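Local structure of nucleoporin nup120 (Schizosaccharomyces pombe, 4GQ2) at residues 8-18 and 672-681; 96-107 and 141-151. The protein serves as a structural component of the nuclear pore complex, whose members can also act as docking partners for transiently associated transport factors. One frame throughout, in Å; residues are numbered along the deposited sequence.

Contact 1. Residues 8-18 and 672-681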
# COMPACT_ATOMS: atom_id res chain seq x y z
N ALA A 8 18.39 0.38 -3.54
CA ALA A 8 17.10 -0.02 -3.02
C ALA A 8 17.23 -0.12 -1.51
O ALA A 8 18.08 -0.84 -1.01
CB ALA A 8 16.69 -1.36 -3.61
N VAL A 9 16.39 0.62 -0.80
CA VAL A 9 16.46 0.73 0.65
C VAL A 9 15.35 -0.09 1.31
O VAL A 9 14.19 0.01 0.92
CB VAL A 9 16.34 2.21 1.10
CG1 VAL A 9 16.35 2.32 2.62
CG2 VAL A 9 17.47 3.05 0.52
N VAL A 10 15.71 -0.90 2.31
CA VAL A 10 14.71 -1.60 3.12
C VAL A 10 14.97 -1.31 4.60
O VAL A 10 16.07 -1.58 5.10
CB VAL A 10 14.69 -3.12 2.86
CG1 VAL A 10 13.56 -3.79 3.63
CG2 VAL A 10 14.51 -3.41 1.38
N PRO A 11 13.98 -0.74 5.31
CA PRO A 11 14.14 -0.52 6.73
C PRO A 11 14.26 -1.85 7.44
O PRO A 11 13.65 -2.84 7.02
CB PRO A 11 12.82 0.16 7.13
CG PRO A 11 12.31 0.78 5.88
CD PRO A 11 12.70 -0.20 4.81
N ILE A 12 15.06 -1.89 8.50
CA ILE A 12 15.23 -3.10 9.28
C ILE A 12 14.24 -3.09 10.44
O ILE A 12 14.58 -2.76 11.58
CB ILE A 12 16.68 -3.25 9.77
CG1 ILE A 12 17.62 -3.29 8.57
CG2 ILE A 12 16.85 -4.53 10.58
CD1 ILE A 12 19.07 -3.13 8.95
N ASP A 13 13.00 -3.42 10.11
CA ASP A 13 11.95 -3.57 11.09
C ASP A 13 11.12 -4.79 10.69
O ASP A 13 11.24 -5.28 9.56
CB ASP A 13 11.12 -2.28 11.25
CG ASP A 13 10.43 -1.84 9.96
OD1 ASP A 13 9.92 -2.67 9.19
OD2 ASP A 13 10.37 -0.61 9.73
N LEU A 14 10.32 -5.29 11.63
CA LEU A 14 9.54 -6.50 11.42
C LEU A 14 8.59 -6.39 10.22
O LEU A 14 8.50 -7.30 9.39
CB LEU A 14 8.76 -6.86 12.69
CG LEU A 14 9.42 -7.83 13.69
CD1 LEU A 14 10.84 -7.44 14.08
CD2 LEU A 14 8.55 -7.95 14.93
N GLN A 15 7.91 -5.25 10.13
CA GLN A 15 6.93 -4.98 9.09
C GLN A 15 7.53 -5.06 7.67
O GLN A 15 6.94 -5.70 6.80
CB GLN A 15 6.27 -3.61 9.32
CG GLN A 15 5.04 -3.32 8.47
CD GLN A 15 3.89 -4.29 8.69
OE1 GLN A 15 3.73 -4.87 9.78
NE2 GLN A 15 3.08 -4.48 7.66
N SER A 16 8.68 -4.43 7.46
CA SER A 16 9.29 -4.35 6.13
C SER A 16 9.82 -5.69 5.65
O SER A 16 9.94 -5.92 4.45
CB SER A 16 10.40 -3.31 6.08
OG SER A 16 9.92 -2.01 6.38
N PHE A 17 10.15 -6.57 6.60
CA PHE A 17 10.64 -7.91 6.29
C PHE A 17 9.53 -8.97 6.30
O PHE A 17 9.81 -10.15 6.14
CB PHE A 17 11.73 -8.31 7.30
CG PHE A 17 13.10 -7.82 6.95
CD1 PHE A 17 13.40 -6.46 6.94
CD2 PHE A 17 14.12 -8.72 6.65
CE1 PHE A 17 14.68 -6.01 6.62
CE2 PHE A 17 15.40 -8.28 6.34
CZ PHE A 17 15.69 -6.92 6.32
N CYS A 18 8.27 -8.54 6.48
CA CYS A 18 7.13 -9.47 6.58
C CYS A 18 7.32 -10.52 7.67
O CYS A 18 7.02 -11.70 7.47
CB CYS A 18 6.82 -10.16 5.25
SG CYS A 18 6.69 -9.05 3.84
N LEU A 672 11.00 -13.86 1.53
CA LEU A 672 10.17 -12.69 1.81
C LEU A 672 10.95 -11.41 1.54
O LEU A 672 10.42 -10.48 0.91
CB LEU A 672 9.65 -12.72 3.24
CG LEU A 672 8.59 -13.81 3.50
CD1 LEU A 672 8.35 -13.95 5.00
CD2 LEU A 672 7.30 -13.55 2.71
N PHE A 673 12.20 -11.37 1.97
CA PHE A 673 13.05 -10.20 1.78
C PHE A 673 13.21 -9.83 0.30
O PHE A 673 13.25 -8.64 -0.04
CB PHE A 673 14.42 -10.38 2.45
CG PHE A 673 15.33 -9.19 2.30
CD1 PHE A 673 15.05 -8.00 2.95
CD2 PHE A 673 16.45 -9.27 1.50
CE1 PHE A 673 15.88 -6.90 2.81
CE2 PHE A 673 17.28 -8.17 1.35
CZ PHE A 673 17.00 -6.99 2.00
N LEU A 674 13.28 -10.84 -0.56
CA LEU A 674 13.29 -10.59 -2.00
C LEU A 674 12.02 -9.87 -2.47
O LEU A 674 12.09 -8.86 -3.17
CB LEU A 674 13.49 -11.88 -2.80
CG LEU A 674 13.62 -11.47 -4.27
CD1 LEU A 674 15.06 -11.52 -4.76
CD2 LEU A 674 12.69 -12.28 -5.14
N CYS A 675 10.87 -10.41 -2.08
CA CYS A 675 9.58 -9.81 -2.42
C CYS A 675 9.49 -8.36 -1.96
O CYS A 675 9.06 -7.49 -2.72
CB CYS A 675 8.43 -10.63 -1.82
SG CYS A 675 8.37 -12.32 -2.42
N ALA A 676 9.93 -8.10 -0.72
CA ALA A 676 9.95 -6.74 -0.18
C ALA A 676 10.85 -5.82 -1.00
O ALA A 676 10.50 -4.68 -1.28
CB ALA A 676 10.38 -6.76 1.27
N SER A 677 12.01 -6.33 -1.39
CA SER A 677 12.99 -5.55 -2.13
C SER A 677 12.47 -5.18 -3.52
O SER A 677 12.53 -4.02 -3.93
CB SER A 677 14.31 -6.32 -2.26
OG SER A 677 14.87 -6.53 -0.97
N VAL A 678 11.94 -6.18 -4.22
CA VAL A 678 11.37 -6.00 -5.55
C VAL A 678 10.22 -4.99 -5.51
O VAL A 678 10.18 -4.06 -6.34
CB VAL A 678 10.91 -7.34 -6.16
CG1 VAL A 678 10.08 -7.11 -7.41
CG2 VAL A 678 12.12 -8.22 -6.47
N ALA A 679 9.31 -5.16 -4.55
CA ALA A 679 8.17 -4.25 -4.38
C ALA A 679 8.59 -2.79 -4.22
O ALA A 679 7.96 -1.90 -4.79
CB ALA A 679 7.29 -4.68 -3.21
N ARG A 680 9.65 -2.54 -3.46
CA ARG A 680 10.12 -1.17 -3.25
C ARG A 680 10.69 -0.57 -4.53
O ARG A 680 10.38 0.57 -4.87
CB ARG A 680 11.12 -1.11 -2.08
CG ARG A 680 10.43 -1.30 -0.73
CD ARG A 680 11.37 -1.40 0.46
NE ARG A 680 10.60 -1.53 1.69
CZ ARG A 680 10.19 -0.52 2.45
NH1 ARG A 680 10.52 0.74 2.14
NH2 ARG A 680 9.47 -0.76 3.54
N VAL A 681 11.50 -1.36 -5.25
CA VAL A 681 12.04 -0.90 -6.53
C VAL A 681 10.92 -0.68 -7.56
O VAL A 681 10.91 0.36 -8.24
CB VAL A 681 13.12 -1.86 -7.08
CG1 VAL A 681 13.51 -1.49 -8.50
CG2 VAL A 681 14.34 -1.86 -6.18
O HOH W 1 9.24 -3.65 2.79
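Arg-680 NE donates to a water 2.7 Å away that lies in the guanidinium plane, and this water in turn donates to Ser-16 O at 2.9 Å. The bridge ties a tight turn after strand 8-11 to helix 672-681, whose axis passes the strand at 8.2 Å and 126°. Extended from CG to NE, Arg-680 lays its CD against Val-9 O and Val-10 CG2, and Pro-11 CD sits 3.3 Å above the centre of one guanidinium face. Ser-16 is braced from behind: its N donates to Asp-13 OD1, closing an Asx motif, and its OG donates to the same oxygen, while Asp-13 OD2 takes the amide of Ile-434. Were an alanine to stand in place of Arg-680, the bridging water would probably lose the N-H it accepts from, and a gap would be likely to open beneath the Pro-11 ring.

Further along, Ala-676 CB abuts Ser-16 O. Phe-673 swings its CG anti to the backbone N (chi1 -179°), which brings the ring alongside Phe-17; the two planes are 25° apart but slid so far that they scarcely overlap, with Phe-673 CD1 over the rim of one Phe-17 face, 3.4 Å from Phe-17 CE2. Val-10 CB leans on Phe-673 CE1 at 4.0 Å, and Ser-677 OG, bonded to Phe-673 O, stands over the centre of a Phe-673 face. Here the N-terminal strand of a propeller sheet meets the helical domain through a mostly buried apolar core. The guanidinium at its margin is held by water and Pro-11, with Asp-13 probably adding a longer-range attraction.

Contact 2. Residues 96-107 and 141-151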
# COMPACT_ATOMS: atom_id res chain seq x y z
N GLU A 96 14.28 -24.33 1.76
CA GLU A 96 13.98 -24.19 3.19
C GLU A 96 12.70 -23.40 3.50
O GLU A 96 12.24 -22.62 2.66
CB GLU A 96 15.19 -23.57 3.91
CG GLU A 96 16.48 -24.37 3.78
CD GLU A 96 17.43 -24.17 4.95
OE1 GLU A 96 16.98 -24.24 6.11
OE2 GLU A 96 18.64 -23.95 4.70
N PRO A 97 12.13 -23.58 4.71
CA PRO A 97 10.97 -22.78 5.12
C PRO A 97 11.36 -21.30 5.21
O PRO A 97 12.51 -20.98 5.50
CB PRO A 97 10.64 -23.31 6.52
CG PRO A 97 11.35 -24.62 6.64
CD PRO A 97 12.57 -24.49 5.78
N LEU A 98 10.38 -20.43 4.97
CA LEU A 98 10.62 -18.99 4.97
C LEU A 98 11.09 -18.47 6.31
O LEU A 98 10.71 -18.99 7.36
CB LEU A 98 9.35 -18.24 4.56
CG LEU A 98 8.73 -18.59 3.21
CD1 LEU A 98 7.43 -17.82 3.06
CD2 LEU A 98 9.67 -18.30 2.05
N SER A 99 11.93 -17.44 6.27
CA SER A 99 12.33 -16.72 7.48
C SER A 99 11.21 -15.78 7.90
O SER A 99 11.02 -14.72 7.30
CB SER A 99 13.62 -15.94 7.23
OG SER A 99 14.67 -16.79 6.83
N LYS A 100 10.45 -16.18 8.91
CA LYS A 100 9.32 -15.39 9.38
C LYS A 100 9.65 -14.72 10.71
O LYS A 100 8.80 -14.05 11.31
CB LYS A 100 8.09 -16.27 9.54
CG LYS A 100 7.47 -16.77 8.25
CD LYS A 100 6.56 -17.95 8.53
CE LYS A 100 5.57 -18.21 7.39
NZ LYS A 100 4.73 -19.41 7.65
N PHE A 101 10.89 -14.90 11.16
CA PHE A 101 11.31 -14.37 12.46
C PHE A 101 12.73 -13.84 12.38
O PHE A 101 13.55 -14.36 11.61
CB PHE A 101 11.21 -15.45 13.55
CG PHE A 101 9.85 -16.08 13.66
CD1 PHE A 101 8.85 -15.47 14.41
CD2 PHE A 101 9.56 -17.26 12.98
CE1 PHE A 101 7.58 -16.04 14.49
CE2 PHE A 101 8.30 -17.83 13.05
CZ PHE A 101 7.31 -17.21 13.81
N ASN A 102 13.00 -12.81 13.17
CA ASN A 102 14.37 -12.38 13.43
C ASN A 102 14.76 -12.78 14.85
O ASN A 102 13.93 -13.29 15.62
CB ASN A 102 14.53 -10.87 13.21
CG ASN A 102 13.88 -10.04 14.29
OD1 ASN A 102 12.77 -10.32 14.73
ND2 ASN A 102 14.57 -9.00 14.73
N VAL A 103 16.02 -12.58 15.21
CA VAL A 103 16.45 -12.84 16.58
C VAL A 103 17.05 -11.61 17.22
O VAL A 103 17.73 -10.83 16.56
CB VAL A 103 17.32 -14.13 16.73
CG1 VAL A 103 17.82 -14.66 15.39
CG2 VAL A 103 18.47 -13.95 17.72
N LYS A 104 16.73 -11.42 18.50
CA LYS A 104 17.29 -10.34 19.29
C LYS A 104 17.97 -10.94 20.52
O LYS A 104 17.32 -11.61 21.34
CB LYS A 104 16.19 -9.35 19.69
CG LYS A 104 16.63 -8.30 20.70
CD LYS A 104 15.52 -7.32 21.04
CE LYS A 104 15.05 -6.56 19.81
NZ LYS A 104 14.16 -5.42 20.18
N ILE A 105 19.27 -10.68 20.63
CA ILE A 105 20.11 -11.23 21.68
C ILE A 105 20.48 -10.11 22.64
O ILE A 105 21.02 -9.09 22.23
CB ILE A 105 21.37 -11.88 21.09
CG1 ILE A 105 20.97 -13.02 20.15
CG2 ILE A 105 22.29 -12.39 22.19
CD1 ILE A 105 22.05 -13.52 19.21
N HIS A 106 20.17 -10.30 23.92
CA HIS A 106 20.48 -9.31 24.95
C HIS A 106 21.74 -9.68 25.66
O HIS A 106 22.00 -10.87 25.90
CB HIS A 106 19.36 -9.18 25.96
CG HIS A 106 18.02 -8.85 25.35
ND1 HIS A 106 17.54 -7.59 25.29
CD2 HIS A 106 17.05 -9.67 24.78
CE1 HIS A 106 16.33 -7.60 24.71
NE2 HIS A 106 16.03 -8.87 24.40
N PHE A 107 22.51 -8.66 26.01
CA PHE A 107 23.80 -8.79 26.68
C PHE A 107 23.79 -7.98 27.97
O PHE A 107 23.01 -7.02 28.07
CB PHE A 107 24.92 -8.29 25.77
CG PHE A 107 25.19 -9.19 24.60
CD1 PHE A 107 24.44 -9.08 23.43
CD2 PHE A 107 26.21 -10.14 24.65
CE1 PHE A 107 24.69 -9.91 22.35
CE2 PHE A 107 26.47 -10.97 23.57
CZ PHE A 107 25.71 -10.85 22.42
N ILE A 141 28.32 -17.96 20.23
CA ILE A 141 26.90 -18.21 19.97
C ILE A 141 26.67 -19.07 18.74
O ILE A 141 27.10 -18.72 17.63
CB ILE A 141 26.11 -16.89 19.84
CG1 ILE A 141 26.21 -16.06 21.12
CG2 ILE A 141 24.64 -17.16 19.53
CD1 ILE A 141 25.91 -14.58 20.92
N ARG A 142 25.99 -20.20 18.93
CA ARG A 142 25.62 -21.09 17.83
C ARG A 142 24.22 -20.77 17.32
O ARG A 142 23.26 -20.79 18.09
CB ARG A 142 25.69 -22.55 18.26
CG ARG A 142 27.07 -23.20 18.19
CD ARG A 142 26.92 -24.71 18.20
NE ARG A 142 28.10 -25.43 18.68
CZ ARG A 142 28.41 -25.59 19.96
NH1 ARG A 142 27.66 -25.07 20.92
NH2 ARG A 142 29.50 -26.27 20.29
N LEU A 143 24.12 -20.49 16.03
CA LEU A 143 22.84 -20.13 15.42
C LEU A 143 22.12 -21.35 14.90
O LEU A 143 22.70 -22.18 14.19
CB LEU A 143 23.04 -19.15 14.26
CG LEU A 143 23.46 -17.71 14.57
CD1 LEU A 143 23.82 -17.00 13.27
CD2 LEU A 143 22.37 -16.96 15.31
N SER A 144 20.85 -21.47 15.25
CA SER A 144 19.98 -22.45 14.62
C SER A 144 19.13 -21.76 13.56
O SER A 144 18.53 -20.70 13.80
CB SER A 144 19.10 -23.13 15.67
OG SER A 144 18.23 -24.06 15.07
N LYS A 145 19.08 -22.36 12.37
CA LYS A 145 18.20 -21.90 11.29
C LYS A 145 16.73 -21.89 11.73
O LYS A 145 15.95 -21.05 11.27
CB LYS A 145 18.37 -22.76 10.04
CG LYS A 145 19.69 -22.52 9.31
CD LYS A 145 19.78 -23.32 8.02
CE LYS A 145 21.10 -23.04 7.32
NZ LYS A 145 21.18 -23.71 5.99
N THR A 146 16.38 -22.81 12.62
CA THR A 146 15.04 -22.92 13.20
C THR A 146 14.55 -21.61 13.81
O THR A 146 13.35 -21.31 13.76
CB THR A 146 15.02 -24.01 14.29
OG1 THR A 146 15.21 -25.29 13.68
CG2 THR A 146 13.70 -24.03 15.05
N TRP A 147 15.48 -20.83 14.38
CA TRP A 147 15.13 -19.60 15.09
C TRP A 147 14.47 -18.61 14.19
O TRP A 147 13.64 -17.81 14.63
CB TRP A 147 16.38 -18.95 15.68
CG TRP A 147 17.10 -19.75 16.73
CD1 TRP A 147 16.72 -20.97 17.30
CD2 TRP A 147 18.35 -19.39 17.40
NE1 TRP A 147 17.64 -21.37 18.23
CE2 TRP A 147 18.64 -20.47 18.34
CE3 TRP A 147 19.23 -18.31 17.31
CZ2 TRP A 147 19.77 -20.46 19.15
CZ3 TRP A 147 20.36 -18.31 18.14
CH2 TRP A 147 20.62 -19.36 19.03
N PHE A 148 14.85 -18.65 12.92
CA PHE A 148 14.31 -17.75 11.93
C PHE A 148 12.99 -18.24 11.37
O PHE A 148 12.23 -17.47 10.79
CB PHE A 148 15.33 -17.54 10.81
CG PHE A 148 16.63 -16.95 11.28
CD1 PHE A 148 16.78 -15.57 11.38
CD2 PHE A 148 17.69 -17.77 11.64
CE1 PHE A 148 17.97 -15.02 11.82
CE2 PHE A 148 18.88 -17.22 12.08
CZ PHE A 148 19.02 -15.85 12.18
N GLN A 149 12.70 -19.53 11.56
CA GLN A 149 11.61 -20.18 10.83
C GLN A 149 10.38 -20.48 11.66
O GLN A 149 9.26 -20.36 11.17
CB GLN A 149 12.11 -21.46 10.17
CG GLN A 149 13.27 -21.26 9.21
CD GLN A 149 14.00 -22.56 8.93
OE1 GLN A 149 13.84 -23.54 9.65
NE2 GLN A 149 14.81 -22.57 7.87
N LEU A 150 10.57 -20.89 12.91
CA LEU A 150 9.47 -21.39 13.73
C LEU A 150 9.26 -20.53 14.97
O LEU A 150 10.23 -20.12 15.60
CB LEU A 150 9.73 -22.84 14.15
CG LEU A 150 9.98 -23.90 13.07
CD1 LEU A 150 10.46 -25.20 13.70
CD2 LEU A 150 8.75 -24.14 12.20
N PRO A 151 7.98 -20.28 15.33
CA PRO A 151 7.65 -19.47 16.51
C PRO A 151 8.09 -20.14 17.81
O PRO A 151 8.07 -21.37 17.91
CB PRO A 151 6.12 -19.36 16.44
CG PRO A 151 5.67 -20.51 15.61
CD PRO A 151 6.77 -20.77 14.63
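Phe-101 and Phe-148 lie at a junction between neighbouring blades of the beta-propeller, where strand 101-106 of one sheet faces the short, weakly bonded helix at about 146-149 that follows strand 138-143 of the next. Phe-148 O is approached by two successive amides, Lys-100 N and Phe-101 N, each at 2.9 Å in a weak, bent bond, and Ser-99 CA adds a C-H...O contact. The Phe-101 ring then runs out beside the chain leaving the helix. Its CG is anti to the carbonyl carbon (chi1 -55°), which sets the ring edge against this backbone: Phe-101 CE2 is 3.3 Å from Gln-149 O, which lies in the ring plane, while Leu-150 O stands over one face. Pro-151 CB closes on Phe-101 CZ at 3.6 Å, the two side chains crossing at a slant.

The Phe-148 ring packs between the blades, with Phe-101 O near its edge. Phe-148 CE1 meets Val-103 CG1 at 3.6 Å, and Ile-86 of strand 83-88 also packs on this ring. Just past the end of the strand, Phe-107 CZ reaches Ile-141 CD1 at 4.0 Å, so the apolar seam continues to strand 138-143.

Gln-149 leaves the helix with its CB pointing away, yet its extended chain runs past Pro-97, bringing the amide to Glu-96. Its NE2 donates to Glu-96 OE1 at 3.3 Å; the acceptor lies in the amide plane, but the donor comes from above the carboxylate, and the two flat groups stand 82° apart. Lys-145, which also forms a salt bridge with Asp-125, takes the other oxygen: its NZ makes a salt bridge of 2.9 Å to Glu-96 OE2, on that oxygen's syn lone pair.

How the contacts relate
Contact 2 is nested along the chain inside the loop closed by contact 1: residues 8-18 come first, then 96-107 and 141-151, and 672-681 last, well after strand 539-544, which pairs with strand 3-11. The two centres are 18 Å apart, and the contacts touch where Leu-672 CD1 packs 3.6 Å from Ser-99 O. Contact 1 lies near the middle of the chain and joins the propeller sheet containing strand 3-11 to helix 672-703; contact 2 lies within the propeller, between two successive sheets. Strand 21-26, just beyond residues 8-18, pairs in parallel with strand 101-106. Blade packing thus adjoins the interface that sets the propeller against the helical domain.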